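Local structure of dihydroorotase (Agrobacterium tumefaciens, 2OGJ) at residues H79-G84 with H115-Y120; A106-E111 with I138-C143. The protein is a binuclear zinc esterase of the amidohydrolase superfamily that deacetylates acetyl-(R)-mandelate and, less efficiently, acetyl glycolate in vitro. One frame throughout, in Å; residues are numbered along the deposited sequence.

How the interactions relate
Both contacts lie on the same side of the chain's centre, with their own centres 10 Å apart, and their segments alternate along the chain. They meet behind a zinc ligand: His79 of interaction 1 binds the metal through NE2, and its ND1 lies 2.8 Å from Ser108 OG of interaction 2, a probable hydrogen bond that would fix the turn of the imidazole. Ala106 O also comes within 3.2 Å of His79 CE1, and the Ala106 side chain is about 5 Å from a bound zinc. Further from the metal, Ala109 CB packs on Trp81 CD1, and Gly84 O meets Val141 CG1 at 3.3 Å. Each contact also reaches the second subunit.

Interaction 1 (H79-G84 with H115-Y120); sequences HIWHGG and HGFREY. With ZN (zinc ion), chain G.
Trp81 and Phe117 form the aromatic part of this contact, a T-shaped pair in which the edge of the phenyl ring is turned to the face of the indole. The centroids of the Trp81 five-membered ring and the Phe117 ring are 5.2 Å apart and the planes meet at 71°. Phe117 CB adds a CH-pi contact to the same ring, 4.1 Å from its centroid and only 13° off the normal. With CG anti to the backbone N (chi1 -177°), Phe117 sends its ring past the indole, where CD1 comes 3.7 Å from Trp81 CG. Gly84 CA lies against the opposite indole face, toward its rim.

Aliphatic and edge contacts extend the patch. Ile80 CG1 lies 3.9 Å from Phe117 CZ, and the phenyl ring also packs on Ile129 and Ala131 of strand 128-132. At the far end of the indole, Trp81 CH2 meets Tyr120 CD2 at 3.8 Å, close to the planes of both rings. The helix backbone itself reaches the indole, Gly116 C lying 3.5 Å from Trp81 CH2.

In the TIM barrel of the amidohydrolases, the loop after strand 77-78, which begins with His79, the second histidine of the metal-binding HxH motif, is thereby packed against helix 114-122, the helix following strand 100-106.

The polar and metal interactions point to other partners. Trp81 NE1 hydrogen-bonds Asn113 OD1, just before the helix segment, which helps set the rotation of the indole. His79, whose CB points away from the helix, binds zinc through NE2 at 2.2 Å; His77, Asp291 and the carboxylated Lys175 complete the site. Towards the second subunit, His115 NE2 hydrogen-bonds His82 O of that subunit, and Glu119 OE1 forms a salt bridge with its Arg90.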
loop_
_atom_site.group_PDB
_atom_site.type_symbol
_atom_site.label_atom_id
_atom_site.label_comp_id
_atom_site.label_asym_id
_atom_site.label_seq_id
_atom_site.Cartn_x
_atom_site.Cartn_y
_atom_site.Cartn_z
ATOM N N HIS A 79 -30.421 -4.742 -5.328
ATOM C CA HIS A 79 -29.335 -4.428 -6.239
ATOM C C HIS A 79 -29.839 -4.712 -7.638
ATOM O O HIS A 79 -29.818 -5.848 -8.114
ATOM C CB HIS A 79 -28.108 -5.259 -5.879
ATOM C CG HIS A 79 -27.561 -4.931 -4.526
ATOM N ND1 HIS A 79 -26.856 -3.776 -4.272
ATOM C CD2 HIS A 79 -27.700 -5.552 -3.331
ATOM C CE1 HIS A 79 -26.587 -3.697 -2.983
ATOM N NE2 HIS A 79 -27.090 -4.763 -2.387
ATOM N N ILE A 80 -30.295 -3.643 -8.278
ATOM C CA ILE A 80 -30.872 -3.712 -9.595
ATOM C C ILE A 80 -30.085 -2.977 -10.685
ATOM O O ILE A 80 -30.660 -2.518 -11.683
ATOM C CB ILE A 80 -32.313 -3.190 -9.529
ATOM C CG1 ILE A 80 -32.340 -1.858 -8.778
ATOM C CG2 ILE A 80 -33.215 -4.224 -8.810
ATOM C CD1 ILE A 80 -33.752 -1.330 -8.578
ATOM N N TRP A 81 -28.769 -2.876 -10.501
ATOM C CA TRP A 81 -27.924 -2.236 -11.501
ATOM C C TRP A 81 -27.522 -3.369 -12.451
ATOM O O TRP A 81 -26.333 -3.648 -12.625
ATOM C CB TRP A 81 -26.683 -1.634 -10.832
ATOM C CG TRP A 81 -25.947 -0.571 -11.633
ATOM C CD1 TRP A 81 -25.022 0.319 -11.150
ATOM C CD2 TRP A 81 -26.026 -0.329 -13.048
ATOM N NE1 TRP A 81 -24.517 1.089 -12.171
ATOM C CE2 TRP A 81 -25.114 0.712 -13.346
ATOM C CE3 TRP A 81 -26.775 -0.890 -14.093
ATOM C CZ2 TRP A 81 -24.930 1.198 -14.644
ATOM C CZ3 TRP A 81 -26.593 -0.403 -15.386
ATOM C CH2 TRP A 81 -25.676 0.630 -15.646
ATOM N N HIS A 82 -28.535 -4.030 -13.023
ATOM C CA HIS A 82 -28.372 -5.152 -13.950
ATOM C C HIS A 82 -27.495 -4.760 -15.139
ATOM O O HIS A 82 -27.669 -3.701 -15.740
ATOM C CB HIS A 82 -29.740 -5.598 -14.444
ATOM C CG HIS A 82 -29.679 -6.588 -15.563
ATOM N ND1 HIS A 82 -29.510 -7.939 -15.352
ATOM C CD2 HIS A 82 -29.684 -6.410 -16.906
ATOM C CE1 HIS A 82 -29.411 -8.552 -16.519
ATOM N NE2 HIS A 82 -29.510 -7.647 -17.477
ATOM N N GLY A 83 -26.554 -5.626 -15.479
ATOM C CA GLY A 83 -25.650 -5.328 -16.570
ATOM C C GLY A 83 -24.518 -4.393 -16.158
ATOM O O GLY A 83 -23.361 -4.670 -16.461
ATOM N N GLY A 84 -24.843 -3.290 -15.476
ATOM C CA GLY A 84 -23.825 -2.338 -15.040
ATOM C C GLY A 84 -22.858 -2.922 -14.027
ATOM O O GLY A 84 -21.662 -2.635 -14.026
ATOM N N HIS A 115 -25.224 7.588 -14.112
ATOM C CA HIS A 115 -26.003 8.021 -15.269
ATOM C C HIS A 115 -26.434 6.763 -16.040
ATOM O O HIS A 115 -27.500 6.727 -16.639
ATOM C CB HIS A 115 -25.184 8.980 -16.152
ATOM C CG HIS A 115 -23.999 8.350 -16.808
ATOM N ND1 HIS A 115 -22.890 7.934 -16.107
ATOM C CD2 HIS A 115 -23.777 8.009 -18.098
ATOM C CE1 HIS A 115 -22.037 7.358 -16.935
ATOM N NE2 HIS A 115 -22.554 7.390 -18.150
ATOM N N GLY A 116 -25.609 5.721 -15.982
ATOM C CA GLY A 116 -25.943 4.477 -16.641
ATOM C C GLY A 116 -27.118 3.837 -15.929
ATOM O O GLY A 116 -28.029 3.314 -16.565
ATOM N N PHE A 117 -27.113 3.882 -14.606
ATOM C CA PHE A 117 -28.195 3.311 -13.835
ATOM C C PHE A 117 -29.491 4.043 -14.164
ATOM O O PHE A 117 -30.520 3.419 -14.387
ATOM C CB PHE A 117 -27.894 3.444 -12.343
ATOM C CG PHE A 117 -28.931 2.812 -11.445
ATOM C CD1 PHE A 117 -29.000 1.433 -11.307
ATOM C CD2 PHE A 117 -29.823 3.595 -10.726
ATOM C CE1 PHE A 117 -29.936 0.838 -10.474
ATOM C CE2 PHE A 117 -30.776 2.994 -9.878
ATOM C CZ PHE A 117 -30.823 1.620 -9.760
ATOM N N ARG A 118 -29.438 5.366 -14.215
ATOM C CA ARG A 118 -30.627 6.165 -14.502
ATOM C C ARG A 118 -31.267 5.839 -15.849
ATOM O O ARG A 118 -32.480 5.655 -15.951
ATOM C CB ARG A 118 -30.268 7.655 -14.462
ATOM C CG ARG A 118 -31.477 8.594 -14.551
ATOM C CD ARG A 118 -31.093 10.046 -14.777
ATOM N NE ARG A 118 -30.302 10.183 -15.992
ATOM C CZ ARG A 118 -29.075 10.697 -16.023
ATOM N NH1 ARG A 118 -28.504 11.131 -14.903
ATOM N NH2 ARG A 118 -28.411 10.757 -17.166
ATOM N N GLU A 119 -30.431 5.765 -16.879
ATOM C CA GLU A 119 -30.907 5.509 -18.224
ATOM C C GLU A 119 -31.368 4.092 -18.486
ATOM O O GLU A 119 -32.388 3.904 -19.132
ATOM C CB GLU A 119 -29.834 5.878 -19.244
ATOM C CG GLU A 119 -30.358 5.951 -20.667
ATOM C CD GLU A 119 -29.263 6.164 -21.698
ATOM O OE1 GLU A 119 -28.523 7.178 -21.607
ATOM O OE2 GLU A 119 -29.151 5.309 -22.606
ATOM N N TYR A 120 -30.625 3.095 -18.005
ATOM C CA TYR A 120 -31.005 1.695 -18.234
ATOM C C TYR A 120 -31.961 1.111 -17.223
ATOM O O TYR A 120 -32.790 0.285 -17.581
ATOM C CB TYR A 120 -29.793 0.765 -18.278
ATOM C CG TYR A 120 -28.784 1.096 -19.325
ATOM C CD1 TYR A 120 -29.166 1.270 -20.658
ATOM C CD2 TYR A 120 -27.438 1.241 -18.992
ATOM C CE1 TYR A 120 -28.234 1.585 -21.636
ATOM C CE2 TYR A 120 -26.492 1.558 -19.961
ATOM C CZ TYR A 120 -26.898 1.731 -21.284
ATOM O OH TYR A 120 -25.975 2.064 -22.251
HETATM ZN ZN ZN G . -26.534 -5.117 -0.289
#

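Interaction 2 (A106-E111 with I138-C143); sequences AGSAGE and IGLVAC
Leu140 N donates a nearly straight hydrogen bond to Ser108 O (2.8 Å, 176° at the hydrogen), joining two loops that follow neighbouring parallel strands, 100-106 and 128-132, of the TIM barrel. The donor stands 42° out of the carbonyl plane. Residues Ile138 to Val141 make a type II' beta turn, and Gly139 supplies its positive phi.

Packing is tight around this bond. Gly139 CA is 3.5 Å from Ser108 O in a CA-H...O contact. The CB of Leu140 points toward the other loop, and with CG anti to the carbonyl carbon (chi1 -46°) the isobutyl group sits beside Gly107 O, CD1 of Leu140 being 3.4 Å from that oxygen. Asn134 ND2 hydrogen-bonds Gly107 O, the same oxygen that Leu140 approaches.

The contact thins toward the partly exposed Glu111, whose OE2 stays 5.5 Å from Ile138 N; it hydrogen-bonds Ser137 OG and forms a salt bridge with Arg145 of the second subunit. At the buried end, Ser108 OG hydrogen-bonds Asp105 OD2 as well as His79, while on the turn's side Leu140 CD1 approaches this Ser108 OG at 4.1 Å.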
loop_
_atom_site.group_PDB
_atom_site.type_symbol
_atom_site.label_atom_id
_atom_site.label_comp_id
_atom_site.label_asym_id
_atom_site.label_seq_id
_atom_site.Cartn_x
_atom_site.Cartn_y
_atom_site.Cartn_z
ATOM N N ALA A 106 -29.287 -0.127 -3.472
ATOM C CA ALA A 106 -28.416 0.188 -2.364
ATOM C C ALA A 106 -26.924 0.257 -2.672
ATOM O O ALA A 106 -26.151 -0.605 -2.258
ATOM C CB ALA A 106 -28.683 -0.805 -1.235
ATOM N N GLY A 107 -26.525 1.308 -3.378
ATOM C CA GLY A 107 -25.123 1.512 -3.691
ATOM C C GLY A 107 -24.514 0.573 -4.702
ATOM O O GLY A 107 -23.350 0.196 -4.551
ATOM N N SER A 108 -25.283 0.180 -5.718
ATOM C CA SER A 108 -24.755 -0.703 -6.748
ATOM C C SER A 108 -23.938 0.181 -7.688
ATOM O O SER A 108 -22.952 -0.250 -8.289
ATOM C CB SER A 108 -25.888 -1.410 -7.489
ATOM O OG SER A 108 -26.638 -2.227 -6.604
ATOM N N ALA A 109 -24.338 1.444 -7.765
ATOM C CA ALA A 109 -23.624 2.401 -8.588
ATOM C C ALA A 109 -22.994 3.505 -7.734
ATOM O O ALA A 109 -23.509 3.834 -6.665
ATOM C CB ALA A 109 -24.561 3.023 -9.616
ATOM N N GLY A 110 -21.874 4.049 -8.218
ATOM C CA GLY A 110 -21.191 5.138 -7.537
ATOM C C GLY A 110 -21.356 6.370 -8.410
ATOM O O GLY A 110 -22.264 6.418 -9.232
ATOM N N GLU A 111 -20.517 7.381 -8.265
ATOM C CA GLU A 111 -20.691 8.528 -9.139
ATOM C C GLU A 111 -20.239 8.192 -10.561
ATOM O O GLU A 111 -20.731 8.765 -11.521
ATOM C CB GLU A 111 -19.953 9.768 -8.591
ATOM C CG GLU A 111 -18.492 9.580 -8.174
ATOM C CD GLU A 111 -17.527 9.426 -9.351
ATOM O OE1 GLU A 111 -17.705 10.133 -10.368
ATOM O OE2 GLU A 111 -16.577 8.614 -9.253
ATOM N N ILE A 138 -16.545 3.256 -8.017
ATOM C CA ILE A 138 -16.877 2.130 -8.878
ATOM C C ILE A 138 -18.092 1.282 -8.460
ATOM O O ILE A 138 -18.395 0.274 -9.092
ATOM C CB ILE A 138 -15.651 1.185 -9.068
ATOM C CG1 ILE A 138 -15.386 0.382 -7.795
ATOM C CG2 ILE A 138 -14.417 2.004 -9.448
ATOM C CD1 ILE A 138 -14.334 -0.734 -7.985
ATOM N N GLY A 139 -18.800 1.695 -7.414
ATOM C CA GLY A 139 -19.960 0.937 -6.981
ATOM C C GLY A 139 -19.646 -0.547 -6.851
ATOM O O GLY A 139 -18.518 -0.926 -6.458
ATOM N N LEU A 140 -20.624 -1.387 -7.213
ATOM C CA LEU A 140 -20.480 -2.840 -7.099
ATOM C C LEU A 140 -20.264 -3.600 -8.408
ATOM O O LEU A 140 -20.804 -4.688 -8.580
ATOM C CB LEU A 140 -21.699 -3.414 -6.349
ATOM C CG LEU A 140 -22.083 -2.626 -5.080
ATOM C CD1 LEU A 140 -23.307 -3.228 -4.417
ATOM C CD2 LEU A 140 -20.913 -2.616 -4.112
ATOM N N VAL A 141 -19.463 -3.044 -9.316
ATOM C CA VAL A 141 -19.202 -3.707 -10.588
ATOM C C VAL A 141 -18.743 -5.131 -10.376
ATOM O O VAL A 141 -19.318 -6.052 -10.944
ATOM C CB VAL A 141 -18.113 -3.014 -11.424
ATOM C CG1 VAL A 141 -18.725 -2.405 -12.639
ATOM C CG2 VAL A 141 -17.389 -1.969 -10.603
ATOM N N ALA A 142 -17.696 -5.303 -9.573
ATOM C CA ALA A 142 -17.136 -6.624 -9.272
ATOM C C ALA A 142 -17.305 -6.843 -7.773
ATOM O O ALA A 142 -16.350 -7.120 -7.059
ATOM C CB ALA A 142 -15.665 -6.658 -9.654
ATOM N N CYS A 143 -18.546 -6.703 -7.319
ATOM C CA CYS A 143 -18.917 -6.816 -5.919
ATOM C C CYS A 143 -18.096 -7.799 -5.092
ATOM O O CYS A 143 -17.992 -8.979 -5.433
ATOM C CB CYS A 143 -20.399 -7.148 -5.826
ATOM S SG CYS A 143 -21.022 -7.156 -4.166
#